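Local coordinates for nucleoside-diphosphate sugar epimerase (SulA family) (Corynebacterium glutamicum, PDB 3OH8), which probably binds a nicotinamide dinucleotide and probably epimerises nucleotide-linked sugars, at residues Trp17-His20 with Gly24-Ala27; Arg44-Thr49 with Ser67-Gly72; Thr164-Thr169 with Asp344-Tyr349. All blocks are in the same frame, centred on the assembly; numbering follows the deposited sequence.

Contact 1: residues Trp17-His20 with Gly24-Ala27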
loop_
_atom_site.group_PDB
_atom_site.type_symbol
_atom_site.label_atom_id
_atom_site.label_comp_id
_atom_site.label_asym_id
_atom_site.label_seq_id
_atom_site.Cartn_x
_atom_site.Cartn_y
_atom_site.Cartn_z
ATOM N N TRP A 17 6.241 -14.444 -11.907
ATOM C CA TRP A 17 6.736 -15.430 -10.953
ATOM C C TRP A 17 7.768 -14.795 -10.035
ATOM O O TRP A 17 7.707 -14.908 -8.797
ATOM C CB TRP A 17 7.379 -16.596 -11.702
ATOM C CG TRP A 17 8.051 -17.552 -10.782
ATOM C CD1 TRP A 17 9.372 -17.569 -10.432
ATOM C CD2 TRP A 17 7.426 -18.619 -10.065
ATOM N NE1 TRP A 17 9.609 -18.595 -9.543
ATOM C CE2 TRP A 17 8.430 -19.253 -9.303
ATOM C CE3 TRP A 17 6.113 -19.099 -9.990
ATOM C CZ2 TRP A 17 8.161 -20.344 -8.481
ATOM C CZ3 TRP A 17 5.849 -20.190 -9.173
ATOM C CH2 TRP A 17 6.871 -20.803 -8.434
ATOM N N ASP A 18 8.725 -14.123 -10.661
ATOM C CA ASP A 18 9.808 -13.472 -9.950
ATOM C C ASP A 18 9.278 -12.580 -8.833
ATOM O O ASP A 18 9.800 -12.574 -7.719
ATOM C CB ASP A 18 10.572 -12.601 -10.930
ATOM C CG ASP A 18 12.049 -12.712 -10.755
ATOM O OD1 ASP A 18 12.653 -13.496 -11.522
ATOM O OD2 ASP A 18 12.592 -12.024 -9.856
ATOM N N TRP A 19 8.238 -11.817 -9.148
ATOM C CA TRP A 19 7.651 -10.872 -8.187
ATOM C C TRP A 19 7.180 -11.587 -6.913
ATOM O O TRP A 19 7.346 -11.077 -5.788
ATOM C CB TRP A 19 6.504 -10.122 -8.873
ATOM C CG TRP A 19 5.844 -9.037 -8.047
ATOM C CD1 TRP A 19 6.100 -7.695 -8.088
ATOM C CD2 TRP A 19 4.802 -9.222 -7.084
ATOM N NE1 TRP A 19 5.278 -7.030 -7.198
ATOM C CE2 TRP A 19 4.477 -7.945 -6.573
ATOM C CE3 TRP A 19 4.122 -10.346 -6.596
ATOM C CZ2 TRP A 19 3.490 -7.767 -5.601
ATOM C CZ3 TRP A 19 3.147 -10.167 -5.636
ATOM C CH2 TRP A 19 2.838 -8.886 -5.145
ATOM N N HIS A 20 6.595 -12.770 -7.088
ATOM C CA HIS A 20 6.089 -13.567 -5.964
ATOM C C HIS A 20 7.202 -14.152 -5.086
ATOM O O HIS A 20 6.969 -14.466 -3.915
ATOM C CB HIS A 20 5.188 -14.710 -6.464
ATOM C CG HIS A 20 3.858 -14.256 -6.970
ATOM N ND1 HIS A 20 3.684 -13.712 -8.229
ATOM C CD2 HIS A 20 2.626 -14.280 -6.401
ATOM C CE1 HIS A 20 2.411 -13.411 -8.403
ATOM N NE2 HIS A 20 1.750 -13.733 -7.299
ATOM N N GLY A 24 8.219 -9.082 0.765
ATOM C CA GLY A 24 7.120 -8.139 0.616
ATOM C C GLY A 24 5.925 -8.651 -0.167
ATOM O O GLY A 24 4.810 -8.144 0.004
ATOM N N ALA A 25 6.129 -9.655 -1.026
ATOM C CA ALA A 25 5.034 -10.106 -1.904
ATOM C C ALA A 25 3.803 -10.590 -1.145
ATOM O O ALA A 25 2.661 -10.279 -1.515
ATOM C CB ALA A 25 5.524 -11.197 -2.898
ATOM N N VAL A 26 4.027 -11.361 -0.084
ATOM C CA VAL A 26 2.916 -11.846 0.726
ATOM C C VAL A 26 2.166 -10.679 1.358
ATOM O O VAL A 26 0.929 -10.639 1.335
ATOM C CB VAL A 26 3.363 -12.841 1.821
ATOM C CG1 VAL A 26 2.181 -13.208 2.699
ATOM C CG2 VAL A 26 3.984 -14.095 1.183
ATOM N N ALA A 27 2.910 -9.714 1.894
ATOM C CA ALA A 27 2.277 -8.539 2.502
ATOM C C ALA A 27 1.416 -7.760 1.496
ATOM O O ALA A 27 0.291 -7.356 1.806
ATOM C CB ALA A 27 3.334 -7.625 3.140
#
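His20 ND1 is hydrogen-bonded to Val16 O, one turn back in the same helix. The His20 CB points away from residues 24-27, and the residue meets Ala25 through its backbone O, which lies 3.7 Å from Ala25 CB. Trp19 O comes closer still, 3.4 Å from Ala25 CB, so the methyl nests against two successive carbonyls near the end of helix 13-21. A small side chain suits this place, because the CA atoms of His20 and Ala25 are only 5.4 Å apart. Helices 13-21 and 25-29 are the short pair that follows the first strand of what is, by its topology, a helix-grip (START-like) fold, in which the long helix after the last strand, here 119-139, packs against the antiparallel sheet. With CG anti to the backbone N (chi1 -176°), the Trp19 indole reaches residues 24-27 and also packs on Leu129 and Leu133 of the long helix. Its six-membered ring comes obliquely to Ala25, with CZ3 3.8 Å from CB in an off-centre CH-pi contact. The indole turns its edge to the imidazole of the next residue, CE3 standing 3.8 Å above the middle of the His20 ring. Gly24 takes the N-cap position that starts the second helix; at its positive phi of 94° a CB would press on the carbonyl O of the residue before, which suits glycine.

Contact 2: residues Arg44-Thr49 with Ser67-Gly72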
loop_
_atom_site.group_PDB
_atom_site.type_symbol
_atom_site.label_atom_id
_atom_site.label_comp_id
_atom_site.label_asym_id
_atom_site.label_seq_id
_atom_site.Cartn_x
_atom_site.Cartn_y
_atom_site.Cartn_z
ATOM N N ARG A 44 11.526 -19.114 0.567
ATOM C CA ARG A 44 11.295 -19.610 -0.785
ATOM C C ARG A 44 9.880 -20.119 -0.967
ATOM O O ARG A 44 9.243 -20.540 -0.009
ATOM C CB ARG A 44 12.265 -20.746 -1.099
ATOM C CG ARG A 44 13.697 -20.305 -1.248
ATOM C CD ARG A 44 14.629 -21.323 -0.622
ATOM N NE ARG A 44 14.266 -22.697 -0.963
ATOM C CZ ARG A 44 14.362 -23.720 -0.118
ATOM N NH1 ARG A 44 14.800 -23.519 1.120
ATOM N NH2 ARG A 44 14.020 -24.942 -0.505
ATOM N N LEU A 45 9.407 -20.119 -2.208
ATOM C CA LEU A 45 8.049 -20.563 -2.500
ATOM C C LEU A 45 7.890 -22.083 -2.380
ATOM O O LEU A 45 6.788 -22.575 -2.127
ATOM C CB LEU A 45 7.611 -20.081 -3.889
ATOM C CG LEU A 45 7.580 -18.557 -4.075
ATOM C CD1 LEU A 45 7.078 -18.180 -5.466
ATOM C CD2 LEU A 45 6.733 -17.895 -2.987
ATOM N N ALA A 46 8.981 -22.824 -2.561
ATOM C CA ALA A 46 8.886 -24.291 -2.627
ATOM C C ALA A 46 8.450 -24.881 -1.296
ATOM O O ALA A 46 7.539 -25.714 -1.231
ATOM C CB ALA A 46 10.214 -24.900 -3.056
ATOM N N ASP A 47 9.110 -24.429 -0.237
ATOM C CA ASP A 47 8.864 -24.917 1.112
ATOM C C ASP A 47 9.014 -23.746 2.061
ATOM O O ASP A 47 9.064 -22.597 1.628
ATOM C CB ASP A 47 9.861 -26.029 1.468
ATOM C CG ASP A 47 11.313 -25.612 1.255
ATOM O OD1 ASP A 47 11.586 -24.397 1.158
ATOM O OD2 ASP A 47 12.188 -26.505 1.189
ATOM N N GLY A 48 9.103 -24.021 3.354
ATOM C CA GLY A 48 9.303 -22.941 4.304
ATOM C C GLY A 48 7.986 -22.369 4.780
ATOM O O GLY A 48 6.995 -22.383 4.053
ATOM N N THR A 49 7.965 -21.863 6.006
ATOM C CA THR A 49 6.711 -21.431 6.584
ATOM C C THR A 49 6.611 -19.918 6.752
ATOM O O THR A 49 7.610 -19.201 6.791
ATOM C CB THR A 49 6.397 -22.181 7.912
ATOM O OG1 THR A 49 6.747 -21.374 9.037
ATOM C CG2 THR A 49 7.146 -23.502 7.974
ATOM N N SER A 67 5.406 -30.682 -2.528
ATOM C CA SER A 67 4.728 -31.515 -3.511
ATOM C C SER A 67 3.887 -30.675 -4.466
ATOM O O SER A 67 3.507 -31.144 -5.536
ATOM C CB SER A 67 3.853 -32.566 -2.821
ATOM O OG SER A 67 2.665 -31.989 -2.307
ATOM N N GLY A 68 3.601 -29.433 -4.078
ATOM C CA GLY A 68 2.796 -28.551 -4.904
ATOM C C GLY A 68 3.614 -27.421 -5.497
ATOM O O GLY A 68 3.109 -26.316 -5.754
ATOM N N PHE A 69 4.892 -27.695 -5.711
ATOM C CA PHE A 69 5.796 -26.715 -6.279
ATOM C C PHE A 69 6.306 -27.168 -7.647
ATOM O O PHE A 69 6.678 -28.323 -7.824
ATOM C CB PHE A 69 6.979 -26.503 -5.347
ATOM C CG PHE A 69 7.999 -25.540 -5.875
ATOM C CD1 PHE A 69 7.770 -24.166 -5.819
ATOM C CD2 PHE A 69 9.187 -25.997 -6.419
ATOM C CE1 PHE A 69 8.711 -23.275 -6.293
ATOM C CE2 PHE A 69 10.137 -25.105 -6.908
ATOM C CZ PHE A 69 9.899 -23.745 -6.843
ATOM N N LEU A 70 6.298 -26.260 -8.614
ATOM C CA LEU A 70 7.016 -26.466 -9.864
ATOM C C LEU A 70 7.664 -25.147 -10.212
ATOM O O LEU A 70 6.972 -24.154 -10.452
ATOM C CB LEU A 70 6.078 -26.901 -10.990
ATOM C CG LEU A 70 6.756 -27.158 -12.345
ATOM C CD1 LEU A 70 7.978 -28.066 -12.204
ATOM C CD2 LEU A 70 5.774 -27.744 -13.347
ATOM N N ASN A 71 8.991 -25.130 -10.222
ATOM C CA ASN A 71 9.732 -23.889 -10.388
ATOM C C ASN A 71 9.226 -23.071 -11.571
ATOM O O ASN A 71 9.230 -23.530 -12.714
ATOM C CB ASN A 71 11.239 -24.147 -10.504
ATOM C CG ASN A 71 12.062 -22.864 -10.392
ATOM O OD1 ASN A 71 13.126 -22.740 -11.003
ATOM N ND2 ASN A 71 11.568 -21.903 -9.609
ATOM N N GLY A 72 8.771 -21.858 -11.278
ATOM C CA GLY A 72 8.295 -20.954 -12.302
ATOM C C GLY A 72 6.854 -21.145 -12.739
ATOM O O GLY A 72 6.377 -20.370 -13.562
#
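Ala46 sits squarely over one face of the Phe69 ring, its CB 3.5 Å from the ring centroid and only 8° off the normal, a well-centred CH-pi contact. The backbone shares in it: Ala46 CA lies 3.4 Å from Phe69 CD1, and the short alanine side chain lets its CA, as well as its CB, lie on the ring. On the opposite face Asn71 N stands 3.5 Å above the Phe69 plane, displaced toward the rim, which leaves the phenyl held between the Ala46 methyl and CA on one face and the Asn71 backbone N on the other. Phe69 reaches this slot with CG anti to its own N (chi1 178°), a torsion that sends the ring across to the other loop. Leu45 C approaches the ring obliquely, and Leu45 CB lies 4.1 Å from Phe69 CE1; the leucine side chain also touches Trp17 and His20 of helix 13-21 and Phe75 of strand 74-78. Within residues 44-49, Arg44 NH2 and Asp47 OD2 form a salt bridge at 2.9 Å. This packing joins two strand-connecting loops, one before strand 49-53 and one before strand 74-78, in the antiparallel sheet of a helix-grip fold.

Contact 3: residues Thr164-Thr169 with Asp344-Tyr349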
loop_
_atom_site.group_PDB
_atom_site.type_symbol
_atom_site.label_atom_id
_atom_site.label_comp_id
_atom_site.label_asym_id
_atom_site.label_seq_id
_atom_site.Cartn_x
_atom_site.Cartn_y
_atom_site.Cartn_z
ATOM N N THR A 164 7.544 -0.209 2.442
ATOM C CA THR A 164 8.652 -1.141 2.589
ATOM C C THR A 164 8.437 -2.404 1.751
ATOM O O THR A 164 9.326 -2.831 1.006
ATOM C CB THR A 164 8.872 -1.513 4.086
ATOM O OG1 THR A 164 9.348 -0.363 4.809
ATOM C CG2 THR A 164 9.886 -2.638 4.217
ATOM N N ALA A 165 7.249 -2.990 1.866
ATOM C CA ALA A 165 6.907 -4.168 1.079
ATOM C C ALA A 165 6.945 -3.890 -0.415
ATOM O O ALA A 165 7.355 -4.749 -1.183
ATOM C CB ALA A 165 5.542 -4.703 1.467
ATOM N N GLN A 166 6.490 -2.712 -0.833
ATOM C CA GLN A 166 6.463 -2.389 -2.257
ATOM C C GLN A 166 7.883 -2.262 -2.802
ATOM O O GLN A 166 8.202 -2.817 -3.844
ATOM C CB GLN A 166 5.688 -1.085 -2.497
ATOM C CG GLN A 166 5.243 -0.871 -3.940
ATOM C CD GLN A 166 4.438 0.417 -4.085
ATOM O OE1 GLN A 166 4.195 1.116 -3.101
ATOM N NE2 GLN A 166 4.036 0.739 -5.311
ATOM N N LEU A 167 8.727 -1.513 -2.093
ATOM C CA LEU A 167 10.144 -1.378 -2.451
ATOM C C LEU A 167 10.815 -2.742 -2.599
ATOM O O LEU A 167 11.537 -3.007 -3.567
ATOM C CB LEU A 167 10.887 -0.601 -1.368
ATOM C CG LEU A 167 11.272 0.870 -1.560
ATOM C CD1 LEU A 167 10.732 1.488 -2.819
ATOM C CD2 LEU A 167 10.889 1.682 -0.336
ATOM N N GLN A 168 10.608 -3.602 -1.613
ATOM C CA GLN A 168 11.183 -4.936 -1.688
ATOM C C GLN A 168 10.662 -5.720 -2.890
ATOM O O GLN A 168 11.436 -6.394 -3.566
ATOM C CB GLN A 168 10.974 -5.691 -0.380
ATOM C CG GLN A 168 11.715 -5.033 0.781
ATOM C CD GLN A 168 11.299 -5.583 2.129
ATOM O OE1 GLN A 168 10.156 -5.992 2.317
ATOM N NE2 GLN A 168 12.226 -5.584 3.078
ATOM N N THR A 169 9.368 -5.646 -3.189
ATOM C CA THR A 169 8.899 -6.386 -4.371
ATOM C C THR A 169 9.452 -5.786 -5.665
ATOM O O THR A 169 9.485 -6.447 -6.703
ATOM C CB THR A 169 7.376 -6.455 -4.457
ATOM O OG1 THR A 169 6.837 -5.124 -4.425
ATOM C CG2 THR A 169 6.830 -7.245 -3.294
ATOM N N ASP A 344 -2.102 4.612 -3.634
ATOM C CA ASP A 344 -1.638 5.800 -4.341
ATOM C C ASP A 344 -0.600 6.577 -3.539
ATOM O O ASP A 344 0.313 7.167 -4.121
ATOM C CB ASP A 344 -2.798 6.694 -4.761
ATOM C CG ASP A 344 -3.469 6.184 -6.028
ATOM O OD1 ASP A 344 -2.737 5.936 -7.010
ATOM O OD2 ASP A 344 -4.708 6.022 -6.042
ATOM N N LEU A 345 -0.732 6.563 -2.213
ATOM C CA LEU A 345 0.218 7.261 -1.359
ATOM C C LEU A 345 1.595 6.594 -1.419
ATOM O O LEU A 345 2.602 7.278 -1.644
ATOM C CB LEU A 345 -0.289 7.352 0.080
ATOM C CG LEU A 345 0.653 8.016 1.100
ATOM C CD1 LEU A 345 1.002 9.427 0.665
ATOM C CD2 LEU A 345 0.013 8.042 2.496
ATOM N N THR A 346 1.649 5.270 -1.245
ATOM C CA THR A 346 2.932 4.587 -1.386
ATOM C C THR A 346 3.508 4.737 -2.806
ATOM O O THR A 346 4.716 4.934 -2.955
ATOM C CB THR A 346 2.906 3.102 -0.915
ATOM O OG1 THR A 346 2.009 2.336 -1.727
ATOM C CG2 THR A 346 2.453 3.017 0.548
ATOM N N ASP A 347 2.659 4.656 -3.837
ATOM C CA ASP A 347 3.122 4.918 -5.208
ATOM C C ASP A 347 3.865 6.248 -5.276
ATOM O O ASP A 347 4.911 6.365 -5.924
ATOM C CB ASP A 347 1.961 4.943 -6.202
ATOM C CG ASP A 347 1.508 3.545 -6.620
ATOM O OD1 ASP A 347 2.056 2.539 -6.111
ATOM O OD2 ASP A 347 0.594 3.461 -7.463
ATOM N N ILE A 348 3.307 7.262 -4.614
ATOM C CA ILE A 348 3.897 8.600 -4.653
ATOM C C ILE A 348 5.237 8.619 -3.927
ATOM O O ILE A 348 6.205 9.195 -4.420
ATOM C CB ILE A 348 2.910 9.655 -4.108
ATOM C CG1 ILE A 348 1.771 9.839 -5.122
ATOM C CG2 ILE A 348 3.606 10.980 -3.879
ATOM C CD1 ILE A 348 0.521 10.525 -4.554
ATOM N N TYR A 349 5.312 7.968 -2.772
ATOM C CA TYR A 349 6.601 7.856 -2.087
ATOM C C TYR A 349 7.625 7.137 -2.957
ATOM O O TYR A 349 8.767 7.582 -3.110
ATOM C CB TYR A 349 6.444 7.119 -0.749
ATOM C CG TYR A 349 6.109 8.065 0.398
ATOM C CD1 TYR A 349 7.099 8.832 1.000
ATOM C CD2 TYR A 349 4.805 8.168 0.886
ATOM C CE1 TYR A 349 6.795 9.703 2.061
ATOM C CE2 TYR A 349 4.495 9.030 1.933
ATOM C CZ TYR A 349 5.492 9.800 2.509
ATOM O OH TYR A 349 5.180 10.653 3.553
#
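Gln166 NE2 donates to Asp347 OD1 over 2.8 Å with an N-H...O angle of 153°. The carboxylate oxygen is met nearly along its C-O axis and lies close to the amide plane, although amide and carboxylate planes are turned 47° from each other. On the other corner of the same amide, Gln166 OE1 lies 2.9 Å from Thr346 OG1, whose proton may go either there or to Asp343 O. One glutamine can serve both neighbours because an amide offers a donor and an acceptor side by side, and its chain runs out fully extended, with CG anti to the backbone N (chi1 -163°). The length is needed, since the nearest CA atoms, those of Gln166 and Thr346, are 7.9 Å apart. The Asp347 CB points away, but the carboxylate turns back to the amide, giving OD1 to NE2 and OD2 to a salt bridge with Arg428 NE. Helix 158-169 follows strand 149-153, the position of the first helix in a Rossmann fold; the N-terminal end of this helix usually faces the dinucleotide in this family. Helix 342-354 follows strand 336-341 of the same sheet. Beside the closely paired amide the two segments stand apart: Leu167 and Tyr349 do not meet across them. Tyr349 packs instead on Leu163, and Thr346 touches Ala162 and Leu163, so apolar packing passes to the preceding part of the first helix. At the end of that helix, Thr169 OG1 donates to Gln166 O over 2.7 Å.

Overall arrangement
From the N terminus, contact 1 comes first and closes a short connection, with three residues between its segments, from helix 13-21 to helix 25-29. Contact 2 follows, closing 17 intervening residues that hold most of strand 49-53 and all of strand 59-64. Contact 3 spans 174 residues, joining the first helix of the Rossmann part to helix 342-354. The three lie in series, none nested or crossing. Contact 1 is the middle piece: Trp17 packs on Phe69 and Gly72 of contact 2, while Thr169 of contact 3 packs on Gly24, Ala25 and Trp19. Contacts 2 and 3 do not touch, their nearest atoms about 11 Å apart, so contact 1 connects the antiparallel-sheet part with the Rossmann part.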